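PDB 2QAS: hypothetical protein from Caulobacter vibrioides, which probably acts as an SspB-type adaptor that hands ssrA-tagged proteins to the ClpX unfoldase for degradation. Local coordinates for residues Q62-K67 / K101-P106; M72-Q77 / T88-T93. All blocks are in the same frame, centred on the assembly; numbering follows the deposited sequence.

Contact 1 (Q62-K67 / K101-P106); sequences QDLLSK and KRLSVP
L64 and L103 make the apolar part of this contact, in which the short helix 62-67 packs at one end of strand 99-106, an outermost strand of the three-stranded antiparallel sheet; the helix comes just ahead of strand 71-76 of the other sheet. Methyl CD2 of L64 lies 4.1 Å from CD2 of L103, the two side chains crossing at about a right angle. The CB of L64 is directed toward the strand, and its CG stands opposite the backbone N (chi1 176°), which carries the branched end outward. The same CD2 also lies 4.2 Å from CD of K101, so the lysine offers its methylene chain as a hydrophobic surface. F96 of the adjoining strand 89-96 touches both L64 and K101.

The charged part lies at the margin. D63 and K101 reach for each other from opposite directions, and a last torsion of -57° bends the lysine chain at its end. OD2 of D63 stays 3.8 Å from NZ of K101, a long salt bridge. Within the helix, the backbone N and OG of S66 both bond to O of Q62, from opposite faces of its carbonyl plane.

The chemistry thus divides by depth: the leucine methyls and the lysine's methylenes meet by apolar packing, while the long ion pair, with its exposed aspartate, probably adds a modest electrostatic term.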
ATOM      1  N   GLN A  62      14.944  -2.858  28.450  1.00 85.67           N
ATOM      2  CA  GLN A  62      15.969  -1.824  28.356  1.00 87.22           C
ATOM      3  C   GLN A  62      17.325  -2.422  27.980  1.00 86.20           C
ATOM      4  O   GLN A  62      18.057  -1.862  27.163  1.00 84.68           O
ATOM      5  CB  GLN A  62      16.078  -1.077  29.694  1.00 89.35           C
ATOM      6  CG  GLN A  62      16.417   0.408  29.556  1.00 92.59           C
ATOM      7  CD  GLN A  62      16.528   1.122  30.899  1.00 94.08           C
ATOM      8  OE1 GLN A  62      17.461   0.883  31.667  1.00 95.56           O
ATOM      9  NE2 GLN A  62      15.570   2.002  31.187  1.00 93.84           N
ATOM     10  N   ASP A  63      17.648  -3.563  28.578  1.00 86.65           N
ATOM     11  CA  ASP A  63      18.914  -4.242  28.317  1.00 87.51           C
ATOM     12  C   ASP A  63      19.050  -4.594  26.842  1.00 86.32           C
ATOM     13  O   ASP A  63      20.057  -4.282  26.207  1.00 85.98           O
ATOM     14  CB  ASP A  63      19.008  -5.523  29.154  1.00 90.15           C
ATOM     15  CG  ASP A  63      17.828  -6.465  28.920  1.00 94.00           C
ATOM     16  OD1 ASP A  63      16.702  -6.132  29.363  1.00 94.11           O
ATOM     17  OD2 ASP A  63      18.027  -7.533  28.288  1.00 94.81           O
ATOM     18  N   LEU A  64      18.027  -5.247  26.307  1.00 85.36           N
ATOM     19  CA  LEU A  64      18.008  -5.660  24.910  1.00 84.38           C
ATOM     20  C   LEU A  64      18.149  -4.486  23.946  1.00 83.52           C
ATOM     21  O   LEU A  64      19.000  -4.505  23.059  1.00 83.46           O
ATOM     22  CB  LEU A  64      16.710  -6.417  24.621  1.00 84.13           C
ATOM     23  CG  LEU A  64      16.457  -6.853  23.179  1.00 82.91           C
ATOM     24  CD1 LEU A  64      17.600  -7.725  22.696  1.00 82.15           C
ATOM     25  CD2 LEU A  64      15.133  -7.597  23.107  1.00 82.85           C
ATOM     26  N   LEU A  65      17.311  -3.470  24.121  1.00 83.76           N
ATOM     27  CA  LEU A  65      17.341  -2.288  23.263  1.00 84.36           C
ATOM     28  C   LEU A  65      18.719  -1.630  23.229  1.00 84.75           C
ATOM     29  O   LEU A  65      19.150  -1.135  22.189  1.00 85.33           O
ATOM     30  CB  LEU A  65      16.305  -1.264  23.734  1.00 83.42           C
ATOM     31  CG  LEU A  65      14.829  -1.660  23.683  1.00 83.17           C
ATOM     32  CD1 LEU A  65      13.969  -0.496  24.167  1.00 81.38           C
ATOM     33  CD2 LEU A  65      14.455  -2.050  22.267  1.00 83.09           C
ATOM     34  N   SER A  66      19.401  -1.624  24.371  1.00 85.34           N
ATOM     35  CA  SER A  66      20.734  -1.028  24.486  1.00 85.70           C
ATOM     36  C   SER A  66      21.775  -1.780  23.658  1.00 85.62           C
ATOM     37  O   SER A  66      22.764  -1.202  23.202  1.00 85.87           O
ATOM     38  CB  SER A  66      21.173  -1.013  25.951  1.00 85.80           C
ATOM     39  OG  SER A  66      20.214  -0.352  26.757  1.00 87.18           O
ATOM     40  N   LYS A  67      21.548  -3.073  23.474  1.00 85.11           N
ATOM     41  CA  LYS A  67      22.452  -3.915  22.704  1.00 85.14           C
ATOM     42  C   LYS A  67      22.370  -3.568  21.214  1.00 85.73           C
ATOM     43  O   LYS A  67      23.354  -3.689  20.484  1.00 85.19           O
ATOM     44  CB  LYS A  67      22.079  -5.378  22.936  1.00 85.04           C
ATOM     45  CG  LYS A  67      23.018  -6.397  22.322  1.00 85.49           C
ATOM     46  CD  LYS A  67      22.598  -7.796  22.766  1.00 85.99           C
ATOM     47  CE  LYS A  67      23.664  -8.831  22.483  1.00 84.95           C
ATOM     48  NZ  LYS A  67      23.329 -10.111  23.165  1.00 84.84           N
ATOM     49  N   LYS A 101      11.272 -12.640  25.840  1.00 50.65           N
ATOM     50  CA  LYS A 101      11.073 -11.201  25.999  1.00 50.02           C
ATOM     51  C   LYS A 101      10.033 -10.648  25.020  1.00 50.69           C
ATOM     52  O   LYS A 101       9.869 -11.163  23.911  1.00 48.02           O
ATOM     53  CB  LYS A 101      12.398 -10.459  25.796  1.00 51.35           C
ATOM     54  CG  LYS A 101      13.485 -10.855  26.776  1.00 53.14           C
ATOM     55  CD  LYS A 101      14.820 -10.223  26.417  1.00 55.54           C
ATOM     56  CE  LYS A 101      15.925 -10.683  27.378  1.00 57.27           C
ATOM     57  NZ  LYS A 101      15.602 -10.374  28.813  1.00 57.83           N
ATOM     58  N   ARG A 102       9.344  -9.588  25.437  1.00 51.99           N
ATOM     59  CA  ARG A 102       8.311  -8.946  24.628  1.00 53.92           C
ATOM     60  C   ARG A 102       8.796  -7.716  23.876  1.00 55.80           C
ATOM     61  O   ARG A 102       9.639  -6.967  24.361  1.00 56.95           O
ATOM     62  CB  ARG A 102       7.132  -8.545  25.507  1.00 55.39           C
ATOM     63  CG  ARG A 102       5.969  -9.519  25.469  1.00 56.76           C
ATOM     64  CD  ARG A 102       4.820  -8.987  24.625  1.00 53.70           C
ATOM     65  NE  ARG A 102       4.270 -10.057  23.806  1.00 57.28           N
ATOM     66  CZ  ARG A 102       3.179  -9.958  23.061  1.00 57.45           C
ATOM     67  NH1 ARG A 102       2.489  -8.827  23.029  1.00 58.82           N
ATOM     68  NH2 ARG A 102       2.801 -10.985  22.321  1.00 58.25           N
ATOM     69  N   LEU A 103       8.236  -7.506  22.690  1.00 56.88           N
ATOM     70  CA  LEU A 103       8.595  -6.371  21.853  1.00 55.31           C
ATOM     71  C   LEU A 103       7.378  -5.788  21.177  1.00 56.69           C
ATOM     72  O   LEU A 103       6.454  -6.511  20.794  1.00 54.06           O
ATOM     73  CB  LEU A 103       9.556  -6.795  20.750  1.00 56.02           C
ATOM     74  CG  LEU A 103      11.008  -7.086  21.075  1.00 59.37           C
ATOM     75  CD1 LEU A 103      11.690  -7.533  19.792  1.00 59.88           C
ATOM     76  CD2 LEU A 103      11.684  -5.840  21.638  1.00 60.33           C
ATOM     77  N   SER A 104       7.399  -4.472  21.019  1.00 57.74           N
ATOM     78  CA  SER A 104       6.340  -3.756  20.333  1.00 59.47           C
ATOM     79  C   SER A 104       7.027  -2.928  19.273  1.00 59.01           C
ATOM     80  O   SER A 104       7.934  -2.156  19.575  1.00 58.56           O
ATOM     81  CB  SER A 104       5.569  -2.858  21.290  1.00 60.22           C
ATOM     82  OG  SER A 104       4.519  -3.597  21.877  1.00 66.14           O
ATOM     83  N   VAL A 105       6.604  -3.102  18.030  1.00 59.31           N
ATOM     84  CA  VAL A 105       7.213  -2.367  16.933  1.00 60.50           C
ATOM     85  C   VAL A 105       6.174  -1.715  16.036  1.00 60.42           C
ATOM     86  O   VAL A 105       5.241  -2.374  15.572  1.00 59.39           O
ATOM     87  CB  VAL A 105       8.094  -3.307  16.081  1.00 60.36           C
ATOM     88  CG1 VAL A 105       8.740  -2.531  14.944  1.00 58.68           C
ATOM     89  CG2 VAL A 105       9.145  -3.962  16.965  1.00 59.08           C
ATOM     90  N   PRO A 106       6.306  -0.399  15.797  1.00 61.59           N
ATOM     91  CA  PRO A 106       5.327   0.262  14.930  1.00 61.33           C
ATOM     92  C   PRO A 106       5.699  -0.069  13.494  1.00 60.68           C
ATOM     93  O   PRO A 106       6.869  -0.320  13.195  1.00 61.10           O
ATOM     94  CB  PRO A 106       5.529   1.751  15.242  1.00 60.29           C
ATOM     95  CG  PRO A 106       6.148   1.756  16.604  1.00 60.76           C
ATOM     96  CD  PRO A 106       7.112   0.600  16.519  1.00 62.69           C
TER

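Contact 2 (M72-Q77 / T88-T93); sequences MTIVLQ and TFFSVT
I74 and L76 of strand 72-76 face F90 and V92 of strand 89-93 across the interior of a beta sandwich, each strand belonging to a different antiparallel sheet. No hydrogen bond links the segments; the contact is made by side chains alone. T73 reaches the bound peptide through backbone hydrogen bonds, consistent with a tag-binding edge on strand 71-76. I74 is the first residue to touch the opposing strand. With chi2 at -175° its branch is extended and brings CD1 to the edge of the F90 ring, near the ring plane, 4.3 Å from CE2. A beta-branched residue suits a strand, and its long branch spans the gap between the sheets. V75 gives its backbone N to a polar side chain of the peptide, and its own side chain packs on an apolar one.

L76 returns to the interior. Its CD2 lies 4.2 Å from CG1 of V92, the leucine's longer branch bridging the distance to the shorter valine. L83 touches both V92 and F90. Q77 uses OE1 to hydrogen-bond a polar peptide side chain. V92 also fits against F90, two residues back on the same face of the strand: its CG2 lies in the ring plane, at the edge, 3.5 Å from CD2 of F90.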
ATOM      1  N   MET A  72      17.737  -3.458  14.184  1.00 70.58           N
ATOM      2  CA  MET A  72      17.573  -4.756  14.821  1.00 65.94           C
ATOM      3  C   MET A  72      16.698  -5.619  13.943  1.00 62.19           C
ATOM      4  O   MET A  72      15.616  -5.205  13.540  1.00 61.57           O
ATOM      5  CB  MET A  72      16.935  -4.649  16.212  1.00 64.91           C
ATOM      6  CG  MET A  72      16.861  -5.998  16.928  1.00 66.54           C
ATOM      7  SD  MET A  72      16.204  -5.991  18.632  1.00 69.27           S
ATOM      8  CE  MET A  72      15.367  -7.531  18.654  1.00 68.65           C
ATOM      9  N   THR A  73      17.180  -6.815  13.635  1.00 58.36           N
ATOM     10  CA  THR A  73      16.415  -7.742  12.824  1.00 55.90           C
ATOM     11  C   THR A  73      15.902  -8.866  13.708  1.00 54.06           C
ATOM     12  O   THR A  73      16.576  -9.291  14.650  1.00 53.60           O
ATOM     13  CB  THR A  73      17.273  -8.359  11.697  1.00 55.53           C
ATOM     14  OG1 THR A  73      17.696  -7.321  10.804  1.00 59.30           O
ATOM     15  CG2 THR A  73      16.475  -9.393  10.909  1.00 52.63           C
ATOM     16  N   ILE A  74      14.689  -9.320  13.427  1.00 51.49           N
ATOM     17  CA  ILE A  74      14.117 -10.430  14.164  1.00 49.37           C
ATOM     18  C   ILE A  74      13.586 -11.377  13.119  1.00 46.89           C
ATOM     19  O   ILE A  74      13.203 -10.955  12.034  1.00 46.58           O
ATOM     20  CB  ILE A  74      12.963  -9.998  15.128  1.00 49.61           C
ATOM     21  CG1 ILE A  74      11.786  -9.421  14.350  1.00 50.04           C
ATOM     22  CG2 ILE A  74      13.485  -8.998  16.146  1.00 47.66           C
ATOM     23  CD1 ILE A  74      10.699  -8.886  15.255  1.00 52.01           C
ATOM     24  N   VAL A  75      13.589 -12.662  13.429  1.00 45.07           N
ATOM     25  CA  VAL A  75      13.096 -13.645  12.493  1.00 42.91           C
ATOM     26  C   VAL A  75      11.880 -14.307  13.126  1.00 44.49           C
ATOM     27  O   VAL A  75      11.883 -14.619  14.329  1.00 43.72           O
ATOM     28  CB  VAL A  75      14.196 -14.692  12.159  1.00 44.73           C
ATOM     29  CG1 VAL A  75      14.697 -15.361  13.433  1.00 44.29           C
ATOM     30  CG2 VAL A  75      13.660 -15.721  11.186  1.00 43.87           C
ATOM     31  N   LEU A  76      10.829 -14.469  12.321  1.00 43.33           N
ATOM     32  CA  LEU A  76       9.590 -15.095  12.765  1.00 44.53           C
ATOM     33  C   LEU A  76       9.480 -16.400  12.005  1.00 46.31           C
ATOM     34  O   LEU A  76       9.042 -16.433  10.858  1.00 46.57           O
ATOM     35  CB  LEU A  76       8.396 -14.187  12.454  1.00 44.04           C
ATOM     36  CG  LEU A  76       8.427 -12.829  13.160  1.00 42.05           C
ATOM     37  CD1 LEU A  76       7.221 -12.014  12.751  1.00 40.28           C
ATOM     38  CD2 LEU A  76       8.463 -13.037  14.670  1.00 36.81           C
ATOM     39  N   GLN A  77       9.893 -17.484  12.649  1.00 48.92           N
ATOM     40  CA  GLN A  77       9.885 -18.784  12.005  1.00 50.88           C
ATOM     41  C   GLN A  77       9.632 -19.900  13.008  1.00 52.44           C
ATOM     42  O   GLN A  77       8.504 -20.388  13.133  1.00 50.24           O
ATOM     43  CB  GLN A  77      11.230 -18.981  11.290  1.00 52.17           C
ATOM     44  CG  GLN A  77      11.458 -20.319  10.589  1.00 56.56           C
ATOM     45  CD  GLN A  77      12.756 -20.330   9.751  1.00 59.29           C
ATOM     46  OE1 GLN A  77      13.827 -19.926  10.220  1.00 59.53           O
ATOM     47  NE2 GLN A  77      12.655 -20.798   8.513  1.00 58.25           N
ATOM     48  N   THR A  88      -1.664  -0.279  14.018  1.00 75.90           N
ATOM     49  CA  THR A  88      -0.541   0.642  13.859  1.00 74.56           C
ATOM     50  C   THR A  88       0.822   0.090  14.297  1.00 72.74           C
ATOM     51  O   THR A  88       1.865   0.662  13.978  1.00 71.78           O
ATOM     52  CB  THR A  88      -0.803   1.958  14.615  1.00 76.91           C
ATOM     53  OG1 THR A  88      -1.055   1.675  15.998  1.00 78.04           O
ATOM     54  CG2 THR A  88      -2.010   2.673  14.021  1.00 76.75           C
ATOM     55  N   PHE A  89       0.816  -1.019  15.030  1.00 71.03           N
ATOM     56  CA  PHE A  89       2.053  -1.631  15.503  1.00 68.21           C
ATOM     57  C   PHE A  89       1.792  -3.088  15.873  1.00 64.83           C
ATOM     58  O   PHE A  89       0.641  -3.488  16.042  1.00 66.05           O
ATOM     59  CB  PHE A  89       2.560  -0.888  16.737  1.00 69.70           C
ATOM     60  CG  PHE A  89       1.787  -1.199  17.978  1.00 72.70           C
ATOM     61  CD1 PHE A  89       2.146  -2.272  18.786  1.00 72.78           C
ATOM     62  CD2 PHE A  89       0.652  -0.463  18.305  1.00 74.08           C
ATOM     63  CE1 PHE A  89       1.388  -2.611  19.898  1.00 74.13           C
ATOM     64  CE2 PHE A  89      -0.115  -0.795  19.416  1.00 74.74           C
ATOM     65  CZ  PHE A  89       0.253  -1.873  20.213  1.00 74.90           C
ATOM     66  N   PHE A  90       2.855  -3.881  15.993  1.00 59.47           N
ATOM     67  CA  PHE A  90       2.700  -5.280  16.383  1.00 54.63           C
ATOM     68  C   PHE A  90       3.601  -5.602  17.570  1.00 52.51           C
ATOM     69  O   PHE A  90       4.642  -4.960  17.767  1.00 49.83           O
ATOM     70  CB  PHE A  90       3.023  -6.230  15.218  1.00 53.37           C
ATOM     71  CG  PHE A  90       4.484  -6.260  14.820  1.00 54.70           C
ATOM     72  CD1 PHE A  90       5.005  -5.316  13.937  1.00 56.22           C
ATOM     73  CD2 PHE A  90       5.334  -7.253  15.313  1.00 54.64           C
ATOM     74  CE1 PHE A  90       6.351  -5.355  13.547  1.00 55.90           C
ATOM     75  CE2 PHE A  90       6.679  -7.304  14.933  1.00 54.56           C
ATOM     76  CZ  PHE A  90       7.190  -6.356  14.049  1.00 56.60           C
ATOM     77  N   SER A  91       3.183  -6.566  18.381  1.00 48.97           N
ATOM     78  CA  SER A  91       4.002  -6.984  19.510  1.00 50.29           C
ATOM     79  C   SER A  91       4.153  -8.505  19.416  1.00 46.93           C
ATOM     80  O   SER A  91       3.277  -9.181  18.874  1.00 44.78           O
ATOM     81  CB  SER A  91       3.400  -6.523  20.855  1.00 50.16           C
ATOM     82  OG  SER A  91       2.096  -7.012  21.062  1.00 58.42           O
ATOM     83  N   VAL A  92       5.282  -9.019  19.909  1.00 45.58           N
ATOM     84  CA  VAL A  92       5.615 -10.448  19.837  1.00 45.80           C
ATOM     85  C   VAL A  92       6.548 -10.847  20.969  1.00 45.67           C
ATOM     86  O   VAL A  92       7.303 -10.022  21.479  1.00 45.56           O
ATOM     87  CB  VAL A  92       6.437 -10.801  18.553  1.00 44.13           C
ATOM     88  CG1 VAL A  92       6.329 -12.273  18.247  1.00 42.73           C
ATOM     89  CG2 VAL A  92       5.980  -9.982  17.386  1.00 52.29           C
ATOM     90  N   THR A  93       6.526 -12.125  21.323  1.00 45.18           N
ATOM     91  CA  THR A  93       7.428 -12.633  22.341  1.00 44.49           C
ATOM     92  C   THR A  93       8.463 -13.475  21.608  1.00 46.08           C
ATOM     93  O   THR A  93       8.109 -14.365  20.830  1.00 48.12           O
ATOM     94  CB  THR A  93       6.712 -13.530  23.341  1.00 43.31           C
ATOM     95  OG1 THR A  93       5.747 -12.761  24.061  1.00 44.31           O
ATOM     96  CG2 THR A  93       7.718 -14.135  24.322  1.00 42.99           C
TER

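The two contacts have centres about 10 Å apart and meet through one sheet, where strands 89-96 and 99-106 are antiparallel neighbours. Backbone pairing joins them directly: N of V105 lies 2.7 Å from O of F90 and N of V92 lies 2.9 Å from O of L103, both probable hydrogen bonds. Along the chain, contact 2 is nested within the loop closed by contact 1. Contact 1 places helix 62-67 against the end of outermost strand 99-106, while contact 2 joins the two sheets in the interior. Strand 71-76 thus both faces that interior and carries the bound peptide, consistent with an adaptor whose peptide-binding strand is backed by the second sheet.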